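Local coordinates for protein Myo-inositol 2-dehydrogenase (Lactobacillus plantarum WCFS1, PDB 3CEA) that probably catalyses the NAD-dependent oxidation of myo-inositol at its 2-position, pairing a Rossmann-fold dinucleotide-binding domain with a GFO/IDH/MocA-type C-terminal domain, at residues His189-Ile194 with Lys327-Cys332; Ile154-Tyr159 with Trp196-Asp201. All blocks are in the same frame, centred on the assembly; numbering follows the deposited sequence.

Interaction 1 (His189-Ile194 with Lys327-Cys332); sequences HDIDLI and KIAKAC. With NAD (nicotinamide-adenine-dinucleotide), chain E.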
# COMPACT_ATOMS: atom_id res chain seq x y z
N HIS A 189 -8.50 -20.33 15.62
CA HIS A 189 -8.59 -20.26 14.17
C HIS A 189 -7.21 -20.36 13.53
O HIS A 189 -7.02 -21.13 12.58
CB HIS A 189 -9.25 -18.96 13.74
CG HIS A 189 -10.71 -18.88 14.08
ND1 HIS A 189 -11.69 -19.45 13.30
CD2 HIS A 189 -11.34 -18.29 15.12
CE1 HIS A 189 -12.87 -19.21 13.84
NE2 HIS A 189 -12.69 -18.51 14.94
N ASP A 190 -6.26 -19.59 14.05
CA ASP A 190 -4.88 -19.58 13.57
C ASP A 190 -4.18 -20.91 13.83
O ASP A 190 -3.38 -21.37 13.02
CB ASP A 190 -4.09 -18.43 14.20
CG ASP A 190 -4.72 -17.07 13.93
OD1 ASP A 190 -5.04 -16.78 12.75
OD2 ASP A 190 -4.88 -16.29 14.90
N ILE A 191 -4.49 -21.52 14.98
CA ILE A 191 -3.97 -22.84 15.33
C ILE A 191 -4.32 -23.85 14.24
O ILE A 191 -3.45 -24.56 13.73
CB ILE A 191 -4.47 -23.32 16.72
CG1 ILE A 191 -3.82 -22.48 17.82
CG2 ILE A 191 -4.17 -24.81 16.92
CD1 ILE A 191 -4.43 -22.65 19.20
N ASP A 192 -5.61 -23.89 13.88
CA ASP A 192 -6.09 -24.75 12.80
C ASP A 192 -5.38 -24.45 11.48
O ASP A 192 -5.00 -25.36 10.74
CB ASP A 192 -7.60 -24.60 12.63
CG ASP A 192 -8.15 -25.42 11.47
OD1 ASP A 192 -8.19 -26.67 11.59
OD2 ASP A 192 -8.55 -24.83 10.44
N LEU A 193 -5.21 -23.16 11.19
CA LEU A 193 -4.55 -22.71 9.96
C LEU A 193 -3.10 -23.16 9.91
O LEU A 193 -2.61 -23.60 8.87
CB LEU A 193 -4.63 -21.18 9.82
CG LEU A 193 -6.00 -20.55 9.56
CD1 LEU A 193 -5.93 -19.04 9.80
CD2 LEU A 193 -6.52 -20.86 8.15
N ILE A 194 -2.41 -23.07 11.05
CA ILE A 194 -1.02 -23.49 11.15
C ILE A 194 -0.90 -25.00 10.94
O ILE A 194 -0.02 -25.45 10.20
CB ILE A 194 -0.39 -23.00 12.49
CG1 ILE A 194 -0.15 -21.49 12.42
CG2 ILE A 194 0.92 -23.72 12.79
CD1 ILE A 194 -0.11 -20.80 13.76
N LYS A 327 -7.13 -28.29 22.25
CA LYS A 327 -6.09 -28.72 23.19
C LYS A 327 -4.89 -27.78 23.18
O LYS A 327 -4.37 -27.42 24.24
CB LYS A 327 -5.64 -30.16 22.89
CG LYS A 327 -6.63 -31.22 23.33
CD LYS A 327 -6.02 -32.62 23.24
CE LYS A 327 -6.96 -33.66 23.81
NZ LYS A 327 -6.31 -34.99 23.95
N ILE A 328 -4.45 -27.40 21.98
CA ILE A 328 -3.33 -26.47 21.80
C ILE A 328 -3.68 -25.09 22.36
O ILE A 328 -2.84 -24.44 23.00
CB ILE A 328 -2.91 -26.36 20.30
CG1 ILE A 328 -2.49 -27.73 19.77
CG2 ILE A 328 -1.77 -25.36 20.13
CD1 ILE A 328 -2.72 -27.92 18.27
N ALA A 329 -4.92 -24.65 22.14
CA ALA A 329 -5.41 -23.39 22.67
C ALA A 329 -5.38 -23.37 24.20
O ALA A 329 -4.86 -22.43 24.81
CB ALA A 329 -6.82 -23.11 22.16
N LYS A 330 -5.93 -24.42 24.81
CA LYS A 330 -5.97 -24.54 26.27
C LYS A 330 -4.57 -24.69 26.87
O LYS A 330 -4.35 -24.34 28.04
CB LYS A 330 -6.88 -25.70 26.70
CG LYS A 330 -8.37 -25.41 26.54
CD LYS A 330 -9.22 -26.44 27.27
N ALA A 331 -3.63 -25.19 26.08
CA ALA A 331 -2.23 -25.30 26.49
C ALA A 331 -1.56 -23.93 26.55
O ALA A 331 -0.70 -23.70 27.39
CB ALA A 331 -1.47 -26.23 25.56
N CYS A 332 -1.96 -23.03 25.65
CA CYS A 332 -1.43 -21.67 25.64
C CYS A 332 -1.97 -20.88 26.83
O CYS A 332 -1.24 -20.10 27.44
CB CYS A 332 -1.81 -20.95 24.34
SG CYS A 332 -1.12 -21.70 22.84
PA NAD E . -23.99 -14.57 21.32
O1A NAD E . -23.95 -13.29 20.57
O2A NAD E . -23.94 -14.35 22.78
O5B NAD E . -25.31 -15.39 20.90
C5B NAD E . -25.72 -16.53 21.61
C4B NAD E . -27.15 -16.90 21.24
O4B NAD E . -27.48 -18.20 21.70
C3B NAD E . -28.17 -15.94 21.84
O3B NAD E . -29.07 -15.57 20.83
C2B NAD E . -28.87 -16.75 22.92
O2B NAD E . -30.24 -16.42 23.03
C1B NAD E . -28.68 -18.18 22.46
N9A NAD E . -28.59 -19.11 23.60
C8A NAD E . -27.75 -19.02 24.68
N7A NAD E . -27.98 -20.07 25.50
C5A NAD E . -28.95 -20.84 24.95
C6A NAD E . -29.56 -22.01 25.37
N6A NAD E . -29.02 -22.71 26.37
N1A NAD E . -30.55 -22.58 24.59
C2A NAD E . -30.93 -21.98 23.40
N3A NAD E . -30.32 -20.81 22.99
C4A NAD E . -29.35 -20.25 23.75
O3 NAD E . -22.78 -15.53 20.87
PN NAD E . -22.19 -15.50 19.37
O1N NAD E . -23.31 -15.39 18.40
O2N NAD E . -21.08 -14.53 19.35
O5D NAD E . -21.51 -16.95 19.19
C5D NAD E . -22.15 -18.16 19.52
C4D NAD E . -21.18 -19.30 19.20
O4D NAD E . -20.54 -19.06 17.96
C3D NAD E . -20.09 -19.42 20.26
O3D NAD E . -20.00 -20.77 20.66
C2D NAD E . -18.82 -18.99 19.56
O2D NAD E . -17.71 -19.77 19.93
C1D NAD E . -19.14 -19.16 18.08
N1N NAD E . -18.46 -18.14 17.25
C2N NAD E . -17.72 -18.55 16.17
C3N NAD E . -17.06 -17.61 15.36
C7N NAD E . -16.40 -18.03 14.08
O7N NAD E . -15.40 -17.19 13.55
N7N NAD E . -16.75 -19.17 13.48
C4N NAD E . -17.17 -16.26 15.67
C5N NAD E . -17.92 -15.85 16.77
C6N NAD E . -18.56 -16.80 17.55
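Ile191 reaches from helix 182-198 to Ile328 and Ala329 on helix 319-338; no hydrogen bond links the two segments, and their side chains meet through aliphatic carbons. Its two branches divide the work. CG2 lies 3.7 Å from CD1 of Ile328, the two side chains sliding past each other in opposite directions. With CG1 anti to the carbonyl carbon (chi1 -70°) and the chain extended beyond it, CD1 is carried onto the backbone of the partner helix, 3.6 Å from Ala329 N, and the methyl CB of Ala329 sits 3.8 Å from the same CD1. A branched aliphatic residue suits this place because it fills two sites at once, while the small alanine lets the tip approach the main chain. Within these segments the nearest CA atoms are those of Ile191 and Ile328, 7.4 Å apart, and Leu240 of strand 237-243 also packs against Ile191.

Polar contacts lie on other sides of helix 182-198. Asp190 and Asp192 form salt bridges with Arg132 and Arg133, respectively. His189 meets the cofactor: CE1 lies 3.3 Å from O7N of NAD, approached obliquely, while the carboxamide nitrogen N7N stands at the ring edge, in its plane. With an alanine here the carboxamide is likely to lose its flat neighbour, and a gap would open beside Lys102, which the imidazole also touches. The arrangement is thus two helices packed side by side on one face of the mixed sheet, one of them presenting a histidine to the nicotinamide end of the NAD pocket, consistent with the GFO/IDH/MocA family.

Interaction 2 (Ile154-Tyr159 with Trp196-Asp201); sequences IYMRGY and WFTGQD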
# COMPACT_ATOMS: atom_id res chain seq x y z
N ILE A 154 9.15 -21.73 7.57
CA ILE A 154 10.01 -21.63 8.74
C ILE A 154 9.30 -20.97 9.94
O ILE A 154 9.63 -21.26 11.09
CB ILE A 154 11.38 -20.93 8.44
CG1 ILE A 154 11.19 -19.48 8.01
CG2 ILE A 154 12.17 -21.73 7.39
CD1 ILE A 154 12.48 -18.74 7.68
N TYR A 155 8.32 -20.12 9.65
CA TYR A 155 7.65 -19.34 10.69
C TYR A 155 6.27 -18.86 10.24
O TYR A 155 6.08 -18.51 9.08
CB TYR A 155 8.51 -18.14 11.12
CG TYR A 155 7.83 -17.20 12.08
CD1 TYR A 155 7.82 -17.45 13.45
CD2 TYR A 155 7.20 -16.04 11.62
CE1 TYR A 155 7.20 -16.58 14.34
CE2 TYR A 155 6.57 -15.16 12.50
CZ TYR A 155 6.57 -15.44 13.86
OH TYR A 155 5.97 -14.58 14.74
N MSE A 156 5.33 -18.83 11.19
CA MSE A 156 3.98 -18.36 10.92
C MSE A 156 3.49 -17.45 12.04
O MSE A 156 3.79 -17.68 13.21
CB MSE A 156 3.02 -19.53 10.71
CG MSE A 156 3.34 -20.38 9.48
SE MSE A 156 1.99 -21.71 9.09
CE MSE A 156 0.46 -20.53 8.76
N ARG A 157 2.73 -16.43 11.66
CA ARG A 157 2.23 -15.46 12.63
C ARG A 157 0.75 -15.21 12.38
O ARG A 157 0.35 -14.82 11.29
CB ARG A 157 3.03 -14.17 12.53
CG ARG A 157 2.70 -13.14 13.59
CD ARG A 157 3.67 -11.96 13.53
NE ARG A 157 3.85 -11.42 12.18
CZ ARG A 157 3.01 -10.57 11.59
NH1 ARG A 157 1.92 -10.14 12.21
NH2 ARG A 157 3.27 -10.14 10.35
N GLY A 158 -0.06 -15.45 13.41
CA GLY A 158 -1.49 -15.25 13.33
C GLY A 158 -1.94 -14.16 14.28
O GLY A 158 -1.63 -14.20 15.47
N TYR A 159 -2.66 -13.18 13.73
CA TYR A 159 -3.27 -12.10 14.50
C TYR A 159 -4.79 -12.22 14.40
O TYR A 159 -5.33 -12.42 13.30
CB TYR A 159 -2.85 -10.74 13.94
CG TYR A 159 -1.52 -10.19 14.42
CD1 TYR A 159 -0.50 -11.03 14.86
CD2 TYR A 159 -1.27 -8.82 14.39
CE1 TYR A 159 0.72 -10.52 15.28
CE2 TYR A 159 -0.06 -8.30 14.79
CZ TYR A 159 0.94 -9.15 15.25
OH TYR A 159 2.15 -8.64 15.66
N TRP A 196 -3.04 -26.82 9.31
CA TRP A 196 -3.40 -26.98 7.91
C TRP A 196 -2.21 -26.71 6.97
O TRP A 196 -1.92 -27.52 6.09
CB TRP A 196 -4.58 -26.06 7.57
CG TRP A 196 -5.16 -26.23 6.19
CD1 TRP A 196 -5.27 -27.39 5.47
CD2 TRP A 196 -5.74 -25.20 5.38
NE1 TRP A 196 -5.86 -27.14 4.26
CE2 TRP A 196 -6.17 -25.81 4.18
CE3 TRP A 196 -5.94 -23.82 5.55
CZ2 TRP A 196 -6.78 -25.08 3.15
CZ3 TRP A 196 -6.55 -23.10 4.53
CH2 TRP A 196 -6.96 -23.74 3.34
N PHE A 197 -1.53 -25.59 7.19
CA PHE A 197 -0.44 -25.16 6.31
C PHE A 197 0.82 -26.02 6.42
O PHE A 197 1.50 -26.27 5.42
CB PHE A 197 -0.09 -23.68 6.56
CG PHE A 197 -0.89 -22.71 5.72
CD1 PHE A 197 -2.20 -22.39 6.05
CD2 PHE A 197 -0.32 -22.11 4.61
CE1 PHE A 197 -2.93 -21.49 5.28
CE2 PHE A 197 -1.04 -21.20 3.83
CZ PHE A 197 -2.35 -20.90 4.17
N THR A 198 1.13 -26.47 7.64
CA THR A 198 2.37 -27.19 7.93
C THR A 198 2.23 -28.71 7.88
O THR A 198 3.18 -29.41 7.51
CB THR A 198 2.93 -26.81 9.32
OG1 THR A 198 1.95 -27.12 10.32
CG2 THR A 198 3.29 -25.33 9.38
N GLY A 199 1.07 -29.21 8.28
CA GLY A 199 0.88 -30.65 8.45
C GLY A 199 1.53 -31.14 9.73
O GLY A 199 1.54 -32.33 10.02
N GLN A 200 2.07 -30.20 10.50
CA GLN A 200 2.75 -30.48 11.76
C GLN A 200 1.86 -30.14 12.96
O GLN A 200 0.86 -29.43 12.82
CB GLN A 200 4.06 -29.68 11.84
CG GLN A 200 5.06 -29.97 10.72
CD GLN A 200 6.25 -29.01 10.70
OE1 GLN A 200 6.68 -28.48 11.73
NE2 GLN A 200 6.82 -28.80 9.51
N ASP A 201 2.24 -30.65 14.13
CA ASP A 201 1.57 -30.33 15.39
C ASP A 201 2.54 -29.59 16.32
O ASP A 201 3.74 -29.84 16.27
CB ASP A 201 1.07 -31.60 16.07
CG ASP A 201 -0.19 -32.17 15.43
OD1 ASP A 201 -0.92 -31.42 14.73
OD2 ASP A 201 -0.47 -33.37 15.63
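Met156, a selenomethionine in this crystal, leaves strand 153-163 to meet Phe197 and Thr198 at the end of helix 182-198. Its CB already points toward the helix. CG, anti to the carbonyl carbon (chi1 -64°), continues across a spacing usual for a helix on a sheet: Met156 CA and Phe197 CA are 9.3 Å apart. The selenium is the first atom to touch, resting 3.8 Å from Phe197 CB and 3.9 Å from the methyl CG2 of Thr198. At chi3 (62°) the chain bends, swinging CE back to lie 3.9 Å from Phe197 CB and 4.0 Å from Phe197 CG. The selenium stands 5.5 Å from the centroid of the Phe197 ring, an oblique Met-aromatic contact, and the two side chains cross at about a right angle. A long, flexible, unbranched residue suits this place, since it can reach the helix and still fold its tip against the root of a ring.

Thr198 divides its two branches between different partners. While CG2 faces the selenium, OG1 is hydrogen-bonded to Ile194 O one turn back and accepts the backbone N-H of Gln200 at 3.1 Å, a nearly straight bond (159°) that closes an ST turn. Gly199, within that turn, takes a positive phi as the chain leaves the helix, a conformation glycine adopts easily.

On the other side of the strand, Tyr159 OH is hydrogen-bonded to Arg157 NE of the second subunit and to Glu255 OE2 of that same neighbouring chain. This is a helix lying against one face of a mixed sheet whose opposite face meets another subunit, the layout of the C-terminal domain in the GFO/IDH/MocA family.

In the fold
Helix 182-198 is common to both interactions, whose centres lie about 10 Å apart. Interaction 1 uses its middle, against helix 319-338; interaction 2 uses its end, against strand 153-163. They meet directly where Ile194 CG1 packs on Met156 CE, and both helices belong to one layer that covers the sheet. Both contacts are apolar and without hydrogen bonds across them, and both are buried, though in interaction 2 Thr198 is partly exposed. Interaction 1 joins two helices through branched and small aliphatic groups, whereas interaction 2 joins helix to strand with one long side chain. Their polar surroundings differ too: the cofactor pocket adjoins 189-194, the subunit interface 154-159.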